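Local coordinates for SusD superfamily protein (Bacteroides vulgatus, PDB 3MYV) that probably serves as an outer-membrane polysaccharide-binding protein of the SusD family, helping the bacterium to capture glycans at its surface, at residues E247-I252 against S335-I340; Y226-H231 against L360-K365. All coordinates share one frame; numbering follows the deposited sequence.

How the interactions relate
Interaction 1 joins strand 248-252 and the residue before it to helix 334-348; interaction 2 joins the loop after helix 206-223 to helix 350-367, the next helix in the chain. Interaction 1 is fully buried and largely polar: a carboxylate meets a serine at the start of one helix, with a small apolar contact, a ring edge against a valine methyl, beside it. Interaction 2, nearer the surface, is apolar, and its touching residues range from buried to exposed. In sequence, interaction 1 is nested within the loop closed by interaction 2. The two also touch directly: the carboxylate of Glu247 accepts a probable hydrogen bond from the backbone of Tyr229, and Leu228 packs against Ser335.

Interaction 1: residues E247-I252 against S335-I340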
loop_
_atom_site.group_PDB
_atom_site.type_symbol
_atom_site.label_atom_id
_atom_site.label_comp_id
_atom_site.label_asym_id
_atom_site.label_seq_id
_atom_site.Cartn_x
_atom_site.Cartn_y
_atom_site.Cartn_z
ATOM N N GLU A 247 1.511 -12.591 -10.329
ATOM C CA GLU A 247 1.327 -11.127 -10.319
ATOM C C GLU A 247 2.213 -10.432 -9.267
ATOM O O GLU A 247 2.433 -9.212 -9.324
ATOM C CB GLU A 247 -0.116 -10.750 -10.040
ATOM C CG GLU A 247 -1.075 -11.038 -11.177
ATOM C CD GLU A 247 -2.353 -10.244 -11.097
ATOM O OE1 GLU A 247 -2.365 -9.161 -10.486
ATOM O OE2 GLU A 247 -3.339 -10.711 -11.682
ATOM N N SER A 248 2.698 -11.199 -8.301
ATOM C CA SER A 248 3.290 -10.623 -7.110
ATOM C C SER A 248 4.736 -10.197 -7.340
ATOM O O SER A 248 5.620 -11.055 -7.502
ATOM C CB SER A 248 3.249 -11.633 -5.962
ATOM O OG SER A 248 3.802 -11.049 -4.791
ATOM N N PHE A 249 4.971 -8.889 -7.330
ATOM C CA PHE A 249 6.345 -8.352 -7.355
ATOM C C PHE A 249 6.928 -8.378 -5.924
ATOM O O PHE A 249 8.119 -8.694 -5.701
ATOM C CB PHE A 249 6.415 -6.893 -7.824
ATOM C CG PHE A 249 5.834 -6.620 -9.187
ATOM C CD1 PHE A 249 6.392 -7.187 -10.325
ATOM C CD2 PHE A 249 4.748 -5.738 -9.340
ATOM C CE1 PHE A 249 5.871 -6.923 -11.600
ATOM C CE2 PHE A 249 4.240 -5.447 -10.620
ATOM C CZ PHE A 249 4.793 -6.054 -11.745
ATOM N N PHE A 250 6.089 -8.000 -4.964
ATOM C CA PHE A 250 6.500 -7.913 -3.564
ATOM C C PHE A 250 5.337 -8.295 -2.679
ATOM O O PHE A 250 4.281 -7.650 -2.743
ATOM C CB PHE A 250 6.958 -6.473 -3.248
ATOM C CG PHE A 250 7.353 -6.240 -1.805
ATOM C CD1 PHE A 250 7.981 -7.239 -1.044
ATOM C CD2 PHE A 250 7.109 -5.026 -1.218
ATOM C CE1 PHE A 250 8.330 -7.015 0.281
ATOM C CE2 PHE A 250 7.464 -4.792 0.109
ATOM C CZ PHE A 250 8.059 -5.813 0.852
ATOM N N GLU A 251 5.513 -9.322 -1.845
ATOM C CA GLU A 251 4.553 -9.582 -0.771
ATOM C C GLU A 251 5.322 -9.881 0.503
ATOM O O GLU A 251 6.440 -10.393 0.437
ATOM C CB GLU A 251 3.581 -10.713 -1.115
ATOM C CG GLU A 251 4.213 -12.086 -1.274
ATOM C CD GLU A 251 3.275 -13.089 -1.910
ATOM O OE1 GLU A 251 2.829 -12.843 -3.053
ATOM O OE2 GLU A 251 3.009 -14.148 -1.284
ATOM N N ILE A 252 4.700 -9.615 1.648
ATOM C CA ILE A 252 5.296 -9.906 2.969
ATOM C C ILE A 252 5.216 -11.415 3.249
ATOM O O ILE A 252 4.132 -12.027 3.193
ATOM C CB ILE A 252 4.564 -9.114 4.106
ATOM C CG1 ILE A 252 4.558 -7.608 3.828
ATOM C CG2 ILE A 252 5.162 -9.428 5.496
ATOM C CD1 ILE A 252 5.988 -6.960 3.771
ATOM N N SER A 335 -1.531 -6.330 -11.446
ATOM C CA SER A 335 -2.803 -5.649 -11.728
ATOM C C SER A 335 -2.751 -4.153 -11.378
ATOM O O SER A 335 -3.299 -3.326 -12.100
ATOM C CB SER A 335 -3.971 -6.327 -11.015
ATOM O OG SER A 335 -4.235 -7.646 -11.505
ATOM N N GLU A 336 -2.073 -3.785 -10.291
ATOM C CA GLU A 336 -1.954 -2.355 -9.973
ATOM C C GLU A 336 -1.305 -1.574 -11.105
ATOM O O GLU A 336 -1.746 -0.465 -11.416
ATOM C CB GLU A 336 -1.182 -2.096 -8.676
ATOM C CG GLU A 336 -1.204 -0.626 -8.279
ATOM C CD GLU A 336 -0.224 -0.245 -7.159
ATOM O OE1 GLU A 336 0.335 -1.156 -6.532
ATOM O OE2 GLU A 336 -0.075 0.969 -6.900
ATOM N N VAL A 337 -0.261 -2.136 -11.700
ATOM C CA VAL A 337 0.470 -1.462 -12.758
ATOM C C VAL A 337 -0.437 -1.205 -13.975
ATOM O O VAL A 337 -0.408 -0.116 -14.566
ATOM C CB VAL A 337 1.725 -2.234 -13.166
ATOM C CG1 VAL A 337 2.485 -1.468 -14.273
ATOM C CG2 VAL A 337 2.629 -2.497 -11.955
ATOM N N TYR A 338 -1.254 -2.187 -14.325
ATOM C CA TYR A 338 -2.267 -2.004 -15.368
ATOM C C TYR A 338 -3.184 -0.821 -15.020
ATOM O O TYR A 338 -3.464 0.028 -15.862
ATOM C CB TYR A 338 -3.086 -3.284 -15.570
ATOM C CG TYR A 338 -2.415 -4.327 -16.458
ATOM C CD1 TYR A 338 -1.347 -5.105 -16.000
ATOM C CD2 TYR A 338 -2.865 -4.556 -17.750
ATOM C CE1 TYR A 338 -0.746 -6.071 -16.825
ATOM C CE2 TYR A 338 -2.265 -5.500 -18.580
ATOM C CZ TYR A 338 -1.207 -6.247 -18.116
ATOM O OH TYR A 338 -0.625 -7.197 -18.928
ATOM N N LEU A 339 -3.644 -0.768 -13.775
ATOM C CA LEU A 339 -4.514 0.339 -13.347
ATOM C C LEU A 339 -3.777 1.676 -13.286
ATOM O O LEU A 339 -4.392 2.696 -13.579
ATOM C CB LEU A 339 -5.213 0.022 -12.027
ATOM C CG LEU A 339 -6.203 -1.132 -12.135
ATOM C CD1 LEU A 339 -6.631 -1.615 -10.764
ATOM C CD2 LEU A 339 -7.421 -0.772 -12.992
ATOM N N ILE A 340 -2.479 1.686 -12.938
ATOM C CA ILE A 340 -1.683 2.935 -13.006
ATOM C C ILE A 340 -1.599 3.438 -14.472
ATOM O O ILE A 340 -1.822 4.619 -14.762
ATOM C CB ILE A 340 -0.257 2.741 -12.412
ATOM C CG1 ILE A 340 -0.342 2.465 -10.889
ATOM C CG2 ILE A 340 0.644 3.966 -12.787
ATOM C CD1 ILE A 340 0.955 1.957 -10.234
#
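Glu247 turns its CG beside its own backbone N (chi1 -72°) and then runs out extended (chi2 -160°), which carries the carboxylate to the start of helix 334-348; there Ser335, with OG likewise beside its backbone N (chi1 -66°), presents its hydroxyl and its amide together. Both groups bond to one oxygen. Ser335 OG donates to Glu247 OE1 over 2.6 Å, arriving on the syn side and somewhat out of the carboxylate plane. Ser335 N reaches the same OE1 at 3.1 Å from well above that plane, on the same face as the hydroxyl. Serine suits the place because its short side chain offers a second donor close to the main chain, and glutamate because it is long enough to span CA atoms 7.0 Å apart. Alongside, the ring of Phe249 meets Val337 at its edge: CE2 lies 3.6 Å from Val337 CG2, the two side chains crossing at about a right angle. One face of this ring has the backbone oxygen of Glu247 over its centre. Val337, a compact branched residue, also packs on helix 206-223, while Phe249 reaches helix 189-202, so the pair helps to join these helices in the interior. Leu332 lies across from both Phe249 and Phe250, which makes a classic beta bulge where strand 248-252 pairs antiparallel with strand 329-333, just ahead of the helix. The buried carboxylate is further paired with Arg333 through OE1 and Arg366 through OE2, and Arg366 also bonds to Ser335 OG. With two arginines and the amide end of a helix around it, Glu247 would probably favour its ionised form, its negative charge balanced inside the protein.

Interaction 2: residues Y226-H231 against L360-K365; sequences YALYPH and LNEIVK. With EDO (1,2-ethanediol), chain H.
The Tyr229 ring meets a bound 1,2-ethanediol at its edge, where the diol's O1 lies in the plane of the ring, while its neighbour Leu228 reaches across to Glu362 and Ile363. These residues join an irregular loop to helix 350-367 in the helix-rich fold of a SusD family protein, a family related to the helical TPR proteins. Tyr229 OH and O1 of the diol share a hydrogen bond of 2.6 Å, and the diol is also bonded to the backbone oxygen of Ala237. The molecule probably came from the crystallisation liquor, so the site may be a small polar pocket, but no natural ligand follows from it. Tyrosine fits here because its side chain packs on Ala237 and Ser246 while its hydroxyl still meets a polar partner; a leucine here would probably leave O1 of the diol without its phenolic mate and open a gap beside Ala237. Leu228, by contrast, makes the contact between the loop and the helix through its branched end. Its CD1 comes within 3.7 Å of Glu362 CG, touching the aliphatic part of an exposed acid. Glu362 sets CG opposite its backbone N (chi1 -163°) and bends at the next bond (chi2 85°), which offers a methylene to the leucine and turns the carboxylate away from it. Leucine thus bridges the solvent side and the interior, where it also packs on Ser335 and Tyr338. On the buried side Ile363 sends its longer branch across Leu228 at about a right angle, its CD1 lying 4.0 Å from both Leu228 CD1 and Leu228 CD2.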
loop_
_atom_site.group_PDB
_atom_site.type_symbol
_atom_site.label_atom_id
_atom_site.label_comp_id
_atom_site.label_asym_id
_atom_site.label_seq_id
_atom_site.Cartn_x
_atom_site.Cartn_y
_atom_site.Cartn_z
ATOM N N TYR A 226 6.331 -12.249 -14.977
ATOM C CA TYR A 226 5.088 -11.961 -14.276
ATOM C C TYR A 226 3.945 -11.998 -15.279
ATOM O O TYR A 226 4.152 -11.742 -16.475
ATOM C CB TYR A 226 5.145 -10.619 -13.569
ATOM C CG TYR A 226 6.265 -10.523 -12.591
ATOM C CD1 TYR A 226 6.111 -10.952 -11.264
ATOM C CD2 TYR A 226 7.513 -10.013 -12.983
ATOM C CE1 TYR A 226 7.163 -10.847 -10.358
ATOM C CE2 TYR A 226 8.564 -9.924 -12.089
ATOM C CZ TYR A 226 8.389 -10.346 -10.780
ATOM O OH TYR A 226 9.417 -10.238 -9.880
ATOM N N ALA A 227 2.758 -12.375 -14.806
ATOM C CA ALA A 227 1.575 -12.477 -15.648
ATOM C C ALA A 227 0.317 -12.351 -14.799
ATOM O O ALA A 227 0.298 -12.752 -13.612
ATOM C CB ALA A 227 1.573 -13.832 -16.392
ATOM N N LEU A 228 -0.737 -11.840 -15.429
ATOM C CA LEU A 228 -2.028 -11.678 -14.782
ATOM C C LEU A 228 -2.676 -13.034 -14.529
ATOM O O LEU A 228 -2.633 -13.911 -15.376
ATOM C CB LEU A 228 -2.966 -10.845 -15.641
ATOM C CG LEU A 228 -2.627 -9.383 -15.809
ATOM C CD1 LEU A 228 -3.604 -8.753 -16.797
ATOM C CD2 LEU A 228 -2.633 -8.672 -14.446
ATOM N N TYR A 229 -3.294 -13.197 -13.368
ATOM C CA TYR A 229 -4.131 -14.393 -13.100
ATOM C C TYR A 229 -5.328 -14.424 -14.027
ATOM O O TYR A 229 -6.083 -13.466 -14.075
ATOM C CB TYR A 229 -4.652 -14.425 -11.650
ATOM C CG TYR A 229 -3.554 -14.224 -10.650
ATOM C CD1 TYR A 229 -2.457 -15.076 -10.639
ATOM C CD2 TYR A 229 -3.573 -13.174 -9.744
ATOM C CE1 TYR A 229 -1.417 -14.875 -9.781
ATOM C CE2 TYR A 229 -2.523 -12.982 -8.847
ATOM C CZ TYR A 229 -1.446 -13.850 -8.879
ATOM O OH TYR A 229 -0.350 -13.671 -8.057
ATOM N N PRO A 230 -5.547 -15.551 -14.735
ATOM C CA PRO A 230 -6.763 -15.707 -15.544
ATOM C C PRO A 230 -8.007 -15.736 -14.676
ATOM O O PRO A 230 -7.937 -16.087 -13.479
ATOM C CB PRO A 230 -6.595 -17.080 -16.211
ATOM C CG PRO A 230 -5.222 -17.489 -15.979
ATOM C CD PRO A 230 -4.617 -16.680 -14.886
ATOM N N HIS A 231 -9.125 -15.369 -15.299
ATOM C CA HIS A 231 -10.444 -15.346 -14.677
ATOM C C HIS A 231 -10.687 -16.618 -13.817
ATOM O O HIS A 231 -11.053 -16.538 -12.641
ATOM C CB HIS A 231 -11.493 -15.236 -15.778
ATOM C CG HIS A 231 -12.904 -15.228 -15.279
ATOM N ND1 HIS A 231 -13.536 -14.081 -14.862
ATOM C CD2 HIS A 231 -13.807 -16.229 -15.144
ATOM C CE1 HIS A 231 -14.775 -14.372 -14.498
ATOM N NE2 HIS A 231 -14.959 -15.672 -14.648
ATOM N N LEU A 360 -6.904 -0.972 -19.204
ATOM C CA LEU A 360 -8.089 -0.979 -18.360
ATOM C C LEU A 360 -8.929 -2.195 -18.729
ATOM O O LEU A 360 -9.308 -2.932 -17.848
ATOM C CB LEU A 360 -8.887 0.318 -18.492
ATOM C CG LEU A 360 -10.184 0.384 -17.663
ATOM C CD1 LEU A 360 -9.853 0.254 -16.110
ATOM C CD2 LEU A 360 -10.958 1.604 -18.016
ATOM N N ASN A 361 -9.177 -2.405 -20.032
ATOM C CA ASN A 361 -10.001 -3.519 -20.503
ATOM C C ASN A 361 -9.430 -4.866 -20.157
ATOM O O ASN A 361 -10.169 -5.809 -19.891
ATOM C CB ASN A 361 -10.301 -3.442 -22.004
ATOM C CG ASN A 361 -11.507 -2.583 -22.282
ATOM O OD1 ASN A 361 -12.639 -3.062 -22.203
ATOM N ND2 ASN A 361 -11.287 -1.290 -22.547
ATOM N N GLU A 362 -8.110 -4.979 -20.169
ATOM C CA GLU A 362 -7.504 -6.249 -19.753
ATOM C C GLU A 362 -7.931 -6.647 -18.354
ATOM O O GLU A 362 -8.224 -7.834 -18.093
ATOM C CB GLU A 362 -6.001 -6.174 -19.807
ATOM C CG GLU A 362 -5.370 -7.537 -19.791
ATOM C CD GLU A 362 -5.298 -8.148 -21.164
ATOM O OE1 GLU A 362 -4.868 -7.426 -22.088
ATOM O OE2 GLU A 362 -5.637 -9.348 -21.304
ATOM N N ILE A 363 -8.013 -5.667 -17.457
ATOM C CA ILE A 363 -8.394 -5.939 -16.065
ATOM C C ILE A 363 -9.914 -6.157 -15.967
ATOM O O ILE A 363 -10.402 -7.050 -15.237
ATOM C CB ILE A 363 -7.933 -4.803 -15.127
ATOM C CG1 ILE A 363 -6.395 -4.688 -15.168
ATOM C CG2 ILE A 363 -8.483 -5.000 -13.687
ATOM C CD1 ILE A 363 -5.619 -5.958 -14.732
ATOM N N VAL A 364 -10.673 -5.338 -16.692
ATOM C CA VAL A 364 -12.134 -5.451 -16.694
ATOM C C VAL A 364 -12.557 -6.824 -17.166
ATOM O O VAL A 364 -13.406 -7.471 -16.557
ATOM C CB VAL A 364 -12.754 -4.327 -17.537
ATOM C CG1 VAL A 364 -14.257 -4.583 -17.830
ATOM C CG2 VAL A 364 -12.517 -2.988 -16.803
ATOM N N LYS A 365 -11.945 -7.274 -18.260
ATOM C CA LYS A 365 -12.324 -8.530 -18.886
ATOM C C LYS A 365 -11.808 -9.742 -18.142
ATOM O O LYS A 365 -12.414 -10.817 -18.211
ATOM C CB LYS A 365 -11.876 -8.554 -20.352
ATOM C CG LYS A 365 -12.628 -7.520 -21.165
ATOM C CD LYS A 365 -12.105 -7.398 -22.610
ATOM C CE LYS A 365 -12.928 -6.360 -23.377
ATOM N NZ LYS A 365 -12.450 -6.202 -24.793
HETATM C C1 EDO H . -1.804 -11.748 -5.481
HETATM O O1 EDO H . -0.496 -12.090 -5.950
HETATM C C2 EDO H . -2.603 -13.008 -5.146
HETATM O O2 EDO H . -1.986 -13.675 -4.052
#